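Local coordinates for catalytic domain of the nuclear inclusion protein A (nia) (Tobacco etch virus, PDB 1LVM) that probably processes the viral polyprotein as a sequence-specific, chymotrypsin-type cysteine protease, cutting peptide chains at a cysteine-based active site, at residues K107-Q112 / D168-G173; K53-R58 / I91-P96; L119-F124 / D156-S161. The protein carries 1 engineered substitution. All coordinates share one frame; numbering follows the deposited sequence.

Overall arrangement
From the N terminus the chain first builds an antiparallel sheet, and contact 2 closes a loop within it, bringing the turn after strand 48-51 against strand 91-94. The chain then leaves this sheet and, in the connection toward strand 116-123, enters contact 1, which ties residues 107-112 to the start of strand 171-179. Contact 3 is nested in that loop and sets strand 116-123 against the turn leading into strand 162-165, within the closed second barrel. Contacts 1 and 2 lie on opposite sides of the chain's centre, whereas contacts 2 and 3 meet between the two domains, where H54 CE1 is 3.9 Å from C159 SG.

Contact 1 (K107-Q112 / D168-G173); sequences KFREPQ and DGFIVG
R109, V172 and I171 join the connection between the two β-barrels to the start of strand 171-179 of the C-terminal one, where a single β bridge pairs F108 with I171. K107 O accepts from I171 N at 2.9 Å, and R109 N returns a bond to I171 O at 3.0 Å. The side chains of the bridged pair lie side by side, I171 CB and CG2 meeting CD2 of the F108 ring, whose other neighbours include F194 and L198.

The R109 side chain leaves its backbone with CG between N and the carbonyl carbon (chi1 65°) and then runs extended to NE, which brings the guanidinium to D168. It grips the carboxylate side-on: NE reaches the syn lone pair of OD2 at 2.9 Å, while NH2 meets OD1 from above the carboxylate plane at 3.1 Å. The two planes stand 57° apart. From the opposite face F170 N also bonds OD1, completing an Asx turn that positions the acid. With NH1 bonded to E110 O and NH2 paired to E115 as well, the rotation of the guanidinium is well fixed. V172 CG1 sits over one of its faces, 3.5 Å from NH1, and V172 CB packs on P111 CB. At the other end of the contact, K107 CB rides over the middle of the F170 ring, 3.5 Å from its centroid.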
ATOM      1  N   LYS A 107       8.861   9.293  -3.709  1.00 14.80           N
ATOM      2  CA  LYS A 107      10.101   8.596  -3.457  1.00 13.38           C
ATOM      3  C   LYS A 107       9.811   7.471  -2.461  1.00 18.15           C
ATOM      4  O   LYS A 107       9.044   7.668  -1.497  1.00 12.81           O
ATOM      5  CB  LYS A 107      11.170   9.543  -2.869  1.00 19.73           C
ATOM      6  CG  LYS A 107      11.520  10.775  -3.756  1.00 20.70           C
ATOM      7  CD  LYS A 107      12.235  10.356  -5.014  1.00 28.64           C
ATOM      8  CE  LYS A 107      12.486  11.527  -5.976  1.00 33.04           C
ATOM      9  NZ  LYS A 107      12.918  11.047  -7.329  1.00 41.23           N
ATOM     10  N   PHE A 108      10.382   6.284  -2.769  1.00 16.65           N
ATOM     11  CA  PHE A 108      10.234   5.086  -1.967  1.00 15.10           C
ATOM     12  C   PHE A 108      11.630   4.590  -1.593  1.00 13.47           C
ATOM     13  O   PHE A 108      12.556   4.686  -2.388  1.00 16.00           O
ATOM     14  CB  PHE A 108       9.574   3.939  -2.765  1.00 12.83           C
ATOM     15  CG  PHE A 108       8.209   4.241  -3.293  1.00 14.87           C
ATOM     16  CD1 PHE A 108       8.058   5.001  -4.444  1.00 13.23           C
ATOM     17  CD2 PHE A 108       7.037   3.704  -2.673  1.00 10.53           C
ATOM     18  CE1 PHE A 108       6.806   5.216  -4.959  1.00 18.26           C
ATOM     19  CE2 PHE A 108       5.815   3.923  -3.193  1.00 16.22           C
ATOM     20  CZ  PHE A 108       5.690   4.683  -4.344  1.00 12.41           C
ATOM     21  N   ARG A 109      11.779   4.041  -0.396  1.00 12.92           N
ATOM     22  CA  ARG A 109      13.045   3.412  -0.008  1.00 16.60           C
ATOM     23  C   ARG A 109      12.742   2.380   1.078  1.00 15.97           C
ATOM     24  O   ARG A 109      11.618   2.325   1.623  1.00 13.62           O
ATOM     25  CB  ARG A 109      14.071   4.432   0.529  1.00 13.44           C
ATOM     26  CG  ARG A 109      13.526   5.057   1.854  1.00 15.62           C
ATOM     27  CD  ARG A 109      14.639   5.851   2.580  1.00 13.37           C
ATOM     28  NE  ARG A 109      14.086   6.724   3.606  1.00 12.91           N
ATOM     29  CZ  ARG A 109      13.733   6.335   4.828  1.00 18.94           C
ATOM     30  NH1 ARG A 109      13.852   5.052   5.247  1.00 13.73           N
ATOM     31  NH2 ARG A 109      13.265   7.243   5.648  1.00 14.87           N
ATOM     32  N   GLU A 110      13.730   1.517   1.348  1.00 16.64           N
ATOM     33  CA  GLU A 110      13.570   0.540   2.408  1.00 13.95           C
ATOM     34  C   GLU A 110      13.496   1.254   3.750  1.00 14.24           C
ATOM     35  O   GLU A 110      14.114   2.254   3.936  1.00 15.96           O
ATOM     36  CB  GLU A 110      14.761  -0.399   2.469  1.00 12.26           C
ATOM     37  CG  GLU A 110      14.967  -1.166   1.131  1.00 17.34           C
ATOM     38  CD  GLU A 110      16.011  -2.263   1.294  1.00 23.02           C
ATOM     39  OE1 GLU A 110      15.640  -3.356   1.747  1.00 24.36           O
ATOM     40  OE2 GLU A 110      17.182  -2.003   0.987  1.00 25.01           O
ATOM     41  N   PRO A 111      12.703   0.716   4.692  1.00 14.68           N
ATOM     42  CA  PRO A 111      12.565   1.295   6.024  1.00 16.32           C
ATOM     43  C   PRO A 111      13.903   1.120   6.767  1.00 20.27           C
ATOM     44  O   PRO A 111      14.718   0.327   6.359  1.00 15.24           O
ATOM     45  CB  PRO A 111      11.417   0.492   6.647  1.00 18.50           C
ATOM     46  CG  PRO A 111      11.398  -0.812   5.901  1.00 26.48           C
ATOM     47  CD  PRO A 111      11.781  -0.435   4.481  1.00 18.50           C
ATOM     48  N   GLN A 112      14.116   1.900   7.817  1.00 16.86           N
ATOM     49  CA  GLN A 112      15.337   1.861   8.609  1.00 18.55           C
ATOM     50  C   GLN A 112      14.946   1.590  10.035  1.00 21.25           C
ATOM     51  O   GLN A 112      14.015   2.171  10.573  1.00 17.87           O
ATOM     52  CB  GLN A 112      16.063   3.204   8.461  1.00 25.62           C
ATOM     53  CG  GLN A 112      16.544   3.346   6.996  1.00 23.46           C
ATOM     54  CD  GLN A 112      17.077   4.723   6.634  1.00 93.94           C
ATOM     55  OE1 GLN A 112      17.144   5.629   7.474  1.00 35.61           O
ATOM     56  NE2 GLN A 112      17.457   4.888   5.362  1.00 26.69           N
ATOM     57  N   ASP A 168      12.129  12.023   6.063  1.00 15.25           N
ATOM     58  CA  ASP A 168      12.380  12.543   4.746  1.00 19.19           C
ATOM     59  C   ASP A 168      11.177  12.483   3.832  1.00 14.89           C
ATOM     60  O   ASP A 168      11.275  12.852   2.656  1.00 15.10           O
ATOM     61  CB  ASP A 168      13.607  11.808   4.134  1.00 17.10           C
ATOM     62  CG  ASP A 168      13.369  10.307   3.955  1.00 18.78           C
ATOM     63  OD1 ASP A 168      12.238   9.851   4.229  1.00 15.98           O
ATOM     64  OD2 ASP A 168      14.323   9.601   3.571  1.00 18.10           O
ATOM     65  N   GLY A 169      10.024  12.065   4.366  1.00 14.57           N
ATOM     66  CA  GLY A 169       8.802  12.033   3.543  1.00 12.12           C
ATOM     67  C   GLY A 169       8.772  10.898   2.500  1.00 14.69           C
ATOM     68  O   GLY A 169       7.887  10.868   1.647  1.00 14.71           O
ATOM     69  N   PHE A 170       9.728   9.988   2.574  1.00 10.45           N
ATOM     70  CA  PHE A 170       9.736   8.845   1.615  1.00 11.94           C
ATOM     71  C   PHE A 170       8.748   7.774   2.117  1.00 11.91           C
ATOM     72  O   PHE A 170       8.573   7.563   3.340  1.00 12.16           O
ATOM     73  CB  PHE A 170      11.088   8.189   1.557  1.00 10.52           C
ATOM     74  CG  PHE A 170      12.114   8.934   0.732  1.00 17.07           C
ATOM     75  CD1 PHE A 170      12.196  10.334   0.739  1.00 19.74           C
ATOM     76  CD2 PHE A 170      13.032   8.222  -0.005  1.00 17.87           C
ATOM     77  CE1 PHE A 170      13.230  11.013   0.002  1.00 20.23           C
ATOM     78  CE2 PHE A 170      14.053   8.883  -0.747  1.00 20.94           C
ATOM     79  CZ  PHE A 170      14.143  10.288  -0.731  1.00 18.18           C
ATOM     80  N   ILE A 171       8.166   7.056   1.168  1.00 14.49           N
ATOM     81  CA  ILE A 171       7.254   5.946   1.471  1.00 15.85           C
ATOM     82  C   ILE A 171       8.156   4.697   1.685  1.00 18.57           C
ATOM     83  O   ILE A 171       9.019   4.381   0.828  1.00 12.54           O
ATOM     84  CB  ILE A 171       6.328   5.719   0.293  1.00 10.21           C
ATOM     85  CG1 ILE A 171       5.369   6.938   0.236  1.00  7.69           C
ATOM     86  CG2 ILE A 171       5.380   4.449   0.537  1.00  9.96           C
ATOM     87  CD1 ILE A 171       4.532   6.833  -1.143  1.00 13.39           C
ATOM     88  N   VAL A 172       7.991   4.040   2.838  1.00 12.03           N
ATOM     89  CA  VAL A 172       8.831   2.893   3.165  1.00 14.08           C
ATOM     90  C   VAL A 172       8.070   1.572   3.163  1.00 12.59           C
ATOM     91  O   VAL A 172       8.662   0.504   3.441  1.00 13.09           O
ATOM     92  CB  VAL A 172       9.554   3.073   4.537  1.00 15.65           C
ATOM     93  CG1 VAL A 172      10.462   4.345   4.501  1.00 15.01           C
ATOM     94  CG2 VAL A 172       8.484   3.124   5.735  1.00 14.30           C
ATOM     95  N   GLY A 173       6.775   1.635   2.908  1.00 12.54           N
ATOM     96  CA  GLY A 173       6.009   0.375   2.825  1.00 17.51           C
ATOM     97  C   GLY A 173       4.537   0.593   2.749  1.00 15.16           C
ATOM     98  O   GLY A 173       4.096   1.774   2.714  1.00 11.99           O
TER
HETATM   99  O   HOH W   1       7.541  10.644  -1.324  1.00 29.34           O

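Contact 2 (K53-R58 / I91-P96); sequences KHLFRR and IIIRMP
The short 3-10 turn K53-L55 that carries H54 packs, together with F56, on strand 91-94 through an apolar seam. I91 and I93, on one side of the strand, both point at the turn. F56 touches both. I91 CD1 comes at an oblique slant to within 3.6 Å of F56 CD2, whereas I93 CD1 meets the edge of the ring close to its plane, 4.0 Å from F56 CE2. Both isoleucines thus touch the CD2-CE2 side of the ring.

I91 uses two branches for two tasks. Its CG1 stands anti to the backbone N (chi1 -170°) and carries CD1 to the phenyl, while CG2 rests on the turn itself, 3.8 Å from K53 CA. L55 adds a looser touch, CD2 to I93 CD1 at 4.3 Å. The amine of K53 leads away from the seam and bonds the carbonyls of I85 and R88.

Just before the strand, D89 OD1 accepts from H54 N. A histidine on a short helical turn, beside an acid and facing C159, is consistent with the His-Asp-Cys catalytic triad of a chymotrypsin-type cysteine protease.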
ATOM      1  N   LYS A  53      -0.469  -7.631  -2.887  1.00 16.03           N
ATOM      2  CA  LYS A  53      -0.629  -8.774  -3.729  1.00 13.48           C
ATOM      3  C   LYS A  53      -1.952  -9.490  -3.354  1.00 12.58           C
ATOM      4  O   LYS A  53      -2.612 -10.057  -4.236  1.00 15.95           O
ATOM      5  CB  LYS A  53       0.583  -9.717  -3.490  1.00 14.37           C
ATOM      6  CG  LYS A  53       0.822 -10.766  -4.560  1.00 17.19           C
ATOM      7  CD  LYS A  53       2.014 -11.668  -4.200  1.00 16.77           C
ATOM      8  CE  LYS A  53       3.368 -11.036  -4.575  1.00 21.53           C
ATOM      9  NZ  LYS A  53       4.484 -11.909  -4.062  1.00 25.23           N
ATOM     10  N   HIS A  54      -2.391  -9.454  -2.089  1.00 12.25           N
ATOM     11  CA  HIS A  54      -3.599 -10.199  -1.757  1.00 15.76           C
ATOM     12  C   HIS A  54      -4.864  -9.630  -2.349  1.00 21.02           C
ATOM     13  O   HIS A  54      -5.912 -10.211  -2.234  1.00 17.71           O
ATOM     14  CB  HIS A  54      -3.745 -10.461  -0.240  1.00 13.61           C
ATOM     15  CG  HIS A  54      -4.152  -9.275   0.542  1.00 14.42           C
ATOM     16  ND1 HIS A  54      -3.233  -8.456   1.148  1.00 15.73           N
ATOM     17  CD2 HIS A  54      -5.389  -8.745   0.804  1.00 17.79           C
ATOM     18  CE1 HIS A  54      -3.880  -7.483   1.753  1.00 18.77           C
ATOM     19  NE2 HIS A  54      -5.189  -7.625   1.565  1.00 18.00           N
ATOM     20  N   LEU A  55      -4.763  -8.481  -2.989  1.00 16.25           N
ATOM     21  CA  LEU A  55      -5.926  -7.944  -3.708  1.00 15.38           C
ATOM     22  C   LEU A  55      -6.353  -9.025  -4.750  1.00 15.74           C
ATOM     23  O   LEU A  55      -7.521  -9.110  -5.164  1.00 16.41           O
ATOM     24  CB  LEU A  55      -5.467  -6.691  -4.493  1.00 10.88           C
ATOM     25  CG  LEU A  55      -6.544  -6.047  -5.398  1.00 14.11           C
ATOM     26  CD1 LEU A  55      -7.806  -5.711  -4.584  1.00 16.55           C
ATOM     27  CD2 LEU A  55      -5.984  -4.772  -6.024  1.00 17.62           C
ATOM     28  N   PHE A  56      -5.363  -9.762  -5.224  1.00 14.16           N
ATOM     29  CA  PHE A  56      -5.583 -10.789  -6.264  1.00 15.66           C
ATOM     30  C   PHE A  56      -5.744 -12.222  -5.771  1.00 17.56           C
ATOM     31  O   PHE A  56      -5.361 -13.150  -6.447  1.00 15.83           O
ATOM     32  CB  PHE A  56      -4.475 -10.683  -7.338  1.00 15.09           C
ATOM     33  CG  PHE A  56      -4.606  -9.447  -8.153  1.00 17.70           C
ATOM     34  CD1 PHE A  56      -5.585  -9.355  -9.137  1.00 16.08           C
ATOM     35  CD2 PHE A  56      -3.794  -8.357  -7.916  1.00 21.14           C
ATOM     36  CE1 PHE A  56      -5.743  -8.172  -9.893  1.00 14.91           C
ATOM     37  CE2 PHE A  56      -3.936  -7.164  -8.663  1.00 20.44           C
ATOM     38  CZ  PHE A  56      -4.893  -7.065  -9.641  1.00 19.76           C
ATOM     39  N   ARG A  57      -6.293 -12.367  -4.568  1.00 15.68           N
ATOM     40  CA  ARG A  57      -6.669 -13.673  -4.007  1.00 23.87           C
ATOM     41  C   ARG A  57      -7.518 -14.271  -5.120  1.00 24.14           C
ATOM     42  O   ARG A  57      -7.448 -15.466  -5.400  1.00 19.38           O
ATOM     43  CB  ARG A  57      -7.516 -13.469  -2.724  1.00 13.44           C
ATOM     44  CG  ARG A  57      -8.224 -14.724  -2.151  1.00 23.72           C
ATOM     45  CD  ARG A  57      -7.301 -15.901  -2.056  1.00 32.20           C
ATOM     46  NE  ARG A  57      -8.060 -17.097  -1.649  1.00 72.94           N
ATOM     47  CZ  ARG A  57      -8.399 -18.081  -2.482  1.00 35.46           C
ATOM     48  NH1 ARG A  57      -8.036 -18.008  -3.751  1.00 32.32           N
ATOM     49  NH2 ARG A  57      -9.090 -19.126  -2.064  1.00 39.51           N
ATOM     50  N   ARG A  58      -8.314 -13.426  -5.776  1.00 15.99           N
ATOM     51  CA  ARG A  58      -9.138 -13.853  -6.896  1.00 14.63           C
ATOM     52  C   ARG A  58      -8.806 -12.970  -8.092  1.00 22.96           C
ATOM     53  O   ARG A  58      -8.399 -11.835  -7.923  1.00 16.54           O
ATOM     54  CB  ARG A  58     -10.618 -13.687  -6.532  1.00 19.38           C
ATOM     55  CG  ARG A  58     -10.995 -14.787  -5.517  1.00 26.68           C
ATOM     56  CD  ARG A  58     -12.380 -14.692  -4.927  1.00 36.19           C
ATOM     57  NE  ARG A  58     -12.311 -15.123  -3.526  1.00 93.71           N
ATOM     58  CZ  ARG A  58     -12.050 -14.323  -2.487  1.00 55.28           C
ATOM     59  NH1 ARG A  58     -11.840 -13.009  -2.662  1.00 38.33           N
ATOM     60  NH2 ARG A  58     -11.979 -14.836  -1.268  1.00 93.94           N
ATOM     61  N   ILE A  91       2.336  -5.830  -5.124  1.00  8.24           N
ATOM     62  CA  ILE A  91       2.271  -6.141  -6.560  1.00 11.39           C
ATOM     63  C   ILE A  91       2.126  -4.812  -7.277  1.00 15.56           C
ATOM     64  O   ILE A  91       1.684  -3.832  -6.678  1.00 12.92           O
ATOM     65  CB  ILE A  91       0.977  -7.038  -6.817  1.00 13.68           C
ATOM     66  CG1 ILE A  91       0.938  -7.631  -8.267  1.00 12.72           C
ATOM     67  CG2 ILE A  91      -0.332  -6.235  -6.545  1.00 10.25           C
ATOM     68  CD1 ILE A  91      -0.216  -8.636  -8.418  1.00 15.87           C
ATOM     69  N   ILE A  92       2.540  -4.752  -8.535  1.00 12.11           N
ATOM     70  CA  ILE A  92       2.309  -3.465  -9.258  1.00 13.44           C
ATOM     71  C   ILE A  92       1.384  -3.759 -10.410  1.00 20.52           C
ATOM     72  O   ILE A  92       1.610  -4.709 -11.149  1.00 15.50           O
ATOM     73  CB  ILE A  92       3.594  -2.861  -9.836  1.00 15.51           C
ATOM     74  CG1 ILE A  92       4.648  -2.745  -8.746  1.00 10.95           C
ATOM     75  CG2 ILE A  92       3.274  -1.479 -10.504  1.00 12.92           C
ATOM     76  CD1 ILE A  92       6.074  -2.385  -9.289  1.00 14.02           C
ATOM     77  N   ILE A  93       0.306  -2.990 -10.503  1.00 10.27           N
ATOM     78  CA  ILE A  93      -0.666  -3.116 -11.619  1.00 12.32           C
ATOM     79  C   ILE A  93      -0.350  -2.065 -12.658  1.00 16.74           C
ATOM     80  O   ILE A  93      -0.120  -0.876 -12.300  1.00 15.62           O
ATOM     81  CB  ILE A  93      -2.034  -2.764 -11.111  1.00 13.05           C
ATOM     82  CG1 ILE A  93      -2.429  -3.728 -10.004  1.00 15.74           C
ATOM     83  CG2 ILE A  93      -3.074  -2.790 -12.225  1.00 15.70           C
ATOM     84  CD1 ILE A  93      -3.746  -3.263  -9.327  1.00 17.65           C
ATOM     85  N   ARG A  94      -0.306  -2.457 -13.928  1.00 16.47           N
ATOM     86  CA  ARG A  94      -0.104  -1.424 -14.943  1.00 12.01           C
ATOM     87  C   ARG A  94      -1.526  -1.092 -15.436  1.00 20.37           C
ATOM     88  O   ARG A  94      -2.232  -1.967 -15.936  1.00 18.63           O
ATOM     89  CB  ARG A  94       0.784  -1.946 -16.083  1.00 19.93           C
ATOM     90  CG  ARG A  94       1.062  -0.869 -17.092  1.00 23.62           C
ATOM     91  CD  ARG A  94       1.968  -1.299 -18.270  1.00 25.88           C
ATOM     92  NE  ARG A  94       2.097  -0.106 -19.089  1.00 49.93           N
ATOM     93  CZ  ARG A  94       3.164   0.684 -19.127  1.00 44.95           C
ATOM     94  NH1 ARG A  94       4.236   0.395 -18.411  1.00 51.21           N
ATOM     95  NH2 ARG A  94       3.131   1.809 -19.834  1.00 55.23           N
ATOM     96  N   MET A  95      -1.971   0.150 -15.294  1.00 13.39           N
ATOM     97  CA  MET A  95      -3.302   0.486 -15.764  1.00 10.45           C
ATOM     98  C   MET A  95      -3.272   0.725 -17.309  1.00 11.37           C
ATOM     99  O   MET A  95      -2.261   1.128 -17.878  1.00 19.49           O
ATOM    100  CB  MET A  95      -3.809   1.739 -15.041  1.00 15.76           C
ATOM    101  CG  MET A  95      -4.004   1.509 -13.526  1.00 19.76           C
ATOM    102  SD  MET A  95      -5.292   0.266 -13.199  1.00 21.89           S
ATOM    103  CE  MET A  95      -6.802   1.087 -13.651  1.00 19.00           C
ATOM    104  N   PRO A  96      -4.404   0.497 -17.939  1.00 16.17           N
ATOM    105  CA  PRO A  96      -4.501   0.682 -19.399  1.00 20.69           C
ATOM    106  C   PRO A  96      -4.309   2.151 -19.778  1.00 26.82           C
ATOM    107  O   PRO A  96      -4.454   3.015 -18.930  1.00 20.13           O
ATOM    108  CB  PRO A  96      -5.880   0.159 -19.718  1.00 20.11           C
ATOM    109  CG  PRO A  96      -6.673   0.370 -18.434  1.00 25.11           C
ATOM    110  CD  PRO A  96      -5.649  -0.034 -17.374  1.00 23.04           C
TER

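Contact 3 (L119-F124 / D156-S161); sequences LVTTNF and DGQCGS
S161 points its side chain at strand 119-123 and meets L119 and T121, which extend from the same side of the strand, with V120 O between them. CB faces the backbone, 3.6 Å from V120 O, and touches L119 CD1 at 3.7 Å. It also touches the T121 methyl, but the hydroxyl comes closer to that group, with OG 3.3 Å from CG2, a close fit for an oxygen and a carbon. The methyl is brought there by the T121 torsion: CG2 is anti to the carbonyl carbon while OG1 sits between N and C (chi1 66°).

The serine is held from its own segment. Q158 O accepts from both S161 N and S161 OG, at 3.2 and 2.9 Å, the two donors arriving from the same face of its carbonyl. The backbone bond closes a type II turn over C159 and G160, the glycine occupying its third position with a positive phi, and the hydroxyl adds a second bond to the same carbonyl. Q158 extends beyond CG toward the strand, and its NE2 makes only a distant touch on T121 CG2, while OE1 is taken by K155 N. Although V120 O is buried here and has no polar partner in the model, the backbone N of the same residue bonds P162, the residue directly after the turn.

C159 itself projects elsewhere, toward H54 and the bound peptide. The tight QCGS turn set on the C-terminal barrel matches the nucleophile loop of chymotrypsin-type cysteine proteases, in which the same backbone probably also shapes the oxyanion hole.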
ATOM      1  N   LEU A 119       1.162   6.874   9.036  1.00 14.72           N
ATOM      2  CA  LEU A 119       0.337   6.259   8.038  1.00 16.09           C
ATOM      3  C   LEU A 119      -0.490   7.341   7.378  1.00 15.36           C
ATOM      4  O   LEU A 119      -1.190   8.106   8.040  1.00 14.30           O
ATOM      5  CB  LEU A 119      -0.585   5.234   8.690  1.00 11.73           C
ATOM      6  CG  LEU A 119      -1.492   4.417   7.752  1.00 18.90           C
ATOM      7  CD1 LEU A 119      -0.663   3.441   6.995  1.00 20.69           C
ATOM      8  CD2 LEU A 119      -2.515   3.642   8.538  1.00 29.86           C
ATOM      9  N   VAL A 120      -0.471   7.338   6.053  1.00 17.96           N
ATOM     10  CA  VAL A 120      -1.172   8.349   5.265  1.00 12.28           C
ATOM     11  C   VAL A 120      -2.273   7.771   4.462  1.00 18.59           C
ATOM     12  O   VAL A 120      -2.094   6.714   3.870  1.00 15.54           O
ATOM     13  CB  VAL A 120      -0.155   9.077   4.332  1.00 12.62           C
ATOM     14  CG1 VAL A 120      -0.935  10.128   3.354  1.00 15.45           C
ATOM     15  CG2 VAL A 120       0.826   9.851   5.270  1.00 12.08           C
ATOM     16  N   THR A 121      -3.435   8.419   4.480  1.00 15.27           N
ATOM     17  CA  THR A 121      -4.526   7.933   3.702  1.00 18.82           C
ATOM     18  C   THR A 121      -5.266   9.091   3.053  1.00 16.57           C
ATOM     19  O   THR A 121      -4.869  10.230   3.162  1.00 16.74           O
ATOM     20  CB  THR A 121      -5.471   7.052   4.574  1.00 24.89           C
ATOM     21  OG1 THR A 121      -6.133   7.817   5.595  1.00 23.22           O
ATOM     22  CG2 THR A 121      -4.661   5.964   5.264  1.00 30.67           C
ATOM     23  N   THR A 122      -6.367   8.766   2.376  1.00 19.84           N
ATOM     24  CA  THR A 122      -7.168   9.756   1.688  1.00 18.88           C
ATOM     25  C   THR A 122      -8.633   9.354   1.995  1.00 26.58           C
ATOM     26  O   THR A 122      -8.988   8.162   1.968  1.00 35.99           O
ATOM     27  CB  THR A 122      -6.967   9.691   0.124  1.00 19.58           C
ATOM     28  OG1 THR A 122      -5.585   9.912  -0.183  1.00 40.54           O
ATOM     29  CG2 THR A 122      -7.730  10.810  -0.565  1.00 15.91           C
ATOM     30  N   ASN A 123      -9.440  10.344   2.269  1.00 28.82           N
ATOM     31  CA  ASN A 123     -10.848  10.122   2.520  1.00 78.21           C
ATOM     32  C   ASN A 123     -11.617  10.436   1.225  1.00 49.29           C
ATOM     33  O   ASN A 123     -11.647  11.606   0.743  1.00 36.50           O
ATOM     34  CB  ASN A 123     -11.345  11.023   3.653  1.00 93.94           C
ATOM     35  CG  ASN A 123     -12.742  10.649   4.125  1.00 93.68           C
ATOM     36  OD1 ASN A 123     -13.379   9.773   3.559  1.00 44.79           O
ATOM     37  ND2 ASN A 123     -13.219  11.314   5.161  1.00 38.02           N
ATOM     38  N   PHE A 124     -12.237   9.382   0.678  1.00 39.38           N
ATOM     39  CA  PHE A 124     -13.026   9.458  -0.554  1.00 61.06           C
ATOM     40  C   PHE A 124     -14.524   9.685  -0.339  1.00 93.94           C
ATOM     41  O   PHE A 124     -15.237  10.108  -1.267  1.00 54.70           O
ATOM     42  CB  PHE A 124     -12.821   8.190  -1.371  1.00 30.17           C
ATOM     43  CG  PHE A 124     -11.505   8.143  -2.052  1.00 26.29           C
ATOM     44  CD1 PHE A 124     -11.246   9.016  -3.117  1.00 33.87           C
ATOM     45  CD2 PHE A 124     -10.528   7.212  -1.677  1.00 25.63           C
ATOM     46  CE1 PHE A 124     -10.045   8.970  -3.832  1.00 31.68           C
ATOM     47  CE2 PHE A 124      -9.296   7.168  -2.391  1.00 19.68           C
ATOM     48  CZ  PHE A 124      -9.070   8.047  -3.480  1.00 17.58           C
ATOM     49  N   ASP A 156     -10.216  -1.853   9.529  1.00 28.89           N
ATOM     50  CA  ASP A 156     -10.316  -2.836   8.471  1.00 40.32           C
ATOM     51  C   ASP A 156     -10.522  -2.095   7.144  1.00 24.42           C
ATOM     52  O   ASP A 156     -11.283  -1.111   7.065  1.00 32.83           O
ATOM     53  CB  ASP A 156     -11.497  -3.769   8.728  1.00 51.54           C
ATOM     54  CG  ASP A 156     -11.128  -5.223   8.521  1.00 93.94           C
ATOM     55  OD1 ASP A 156     -10.393  -5.793   9.361  1.00 71.97           O
ATOM     56  OD2 ASP A 156     -11.559  -5.787   7.499  1.00 56.41           O
ATOM     57  N   GLY A 157      -9.814  -2.547   6.108  1.00 19.82           N
ATOM     58  CA  GLY A 157      -9.975  -1.883   4.820  1.00 22.20           C
ATOM     59  C   GLY A 157      -8.871  -0.900   4.467  1.00 23.21           C
ATOM     60  O   GLY A 157      -8.932  -0.372   3.375  1.00 16.63           O
ATOM     61  N   GLN A 158      -7.877  -0.686   5.344  1.00 18.18           N
ATOM     62  CA  GLN A 158      -6.787   0.260   5.095  1.00 16.87           C
ATOM     63  C   GLN A 158      -5.508  -0.369   4.574  1.00 16.44           C
ATOM     64  O   GLN A 158      -4.464   0.303   4.480  1.00 18.69           O
ATOM     65  CB  GLN A 158      -6.512   1.125   6.339  1.00 18.16           C
ATOM     66  CG  GLN A 158      -7.780   1.937   6.688  1.00 24.97           C
ATOM     67  CD  GLN A 158      -7.566   3.018   7.739  1.00 45.85           C
ATOM     68  OE1 GLN A 158      -7.196   2.732   8.884  1.00 30.10           O
ATOM     69  NE2 GLN A 158      -7.803   4.277   7.352  1.00 32.54           N
ATOM     70  N   CYS A 159      -5.579  -1.647   4.198  1.00 14.16           N
ATOM     71  CA  CYS A 159      -4.410  -2.245   3.595  1.00 14.63           C
ATOM     72  C   CYS A 159      -4.040  -1.391   2.393  1.00 14.30           C
ATOM     73  O   CYS A 159      -4.943  -0.846   1.765  1.00 14.38           O
ATOM     74  CB  CYS A 159      -4.750  -3.588   3.016  1.00 12.54           C
ATOM     75  SG  CYS A 159      -4.801  -4.777   4.379  1.00 24.94           S
ATOM     76  N   GLY A 160      -2.744  -1.354   2.079  1.00 13.73           N
ATOM     77  CA  GLY A 160      -2.260  -0.622   0.921  1.00  8.88           C
ATOM     78  C   GLY A 160      -1.912   0.817   1.171  1.00 14.22           C
ATOM     79  O   GLY A 160      -1.305   1.492   0.294  1.00 13.12           O
ATOM     80  N   SER A 161      -2.298   1.296   2.360  1.00 13.70           N
ATOM     81  CA  SER A 161      -2.010   2.715   2.691  1.00 15.13           C
ATOM     82  C   SER A 161      -0.520   2.845   2.915  1.00 15.13           C
ATOM     83  O   SER A 161       0.073   1.995   3.587  1.00 13.90           O
ATOM     84  CB  SER A 161      -2.787   3.154   3.938  1.00 13.90           C
ATOM     85  OG  SER A 161      -4.213   3.066   3.785  1.00 18.77           O
TER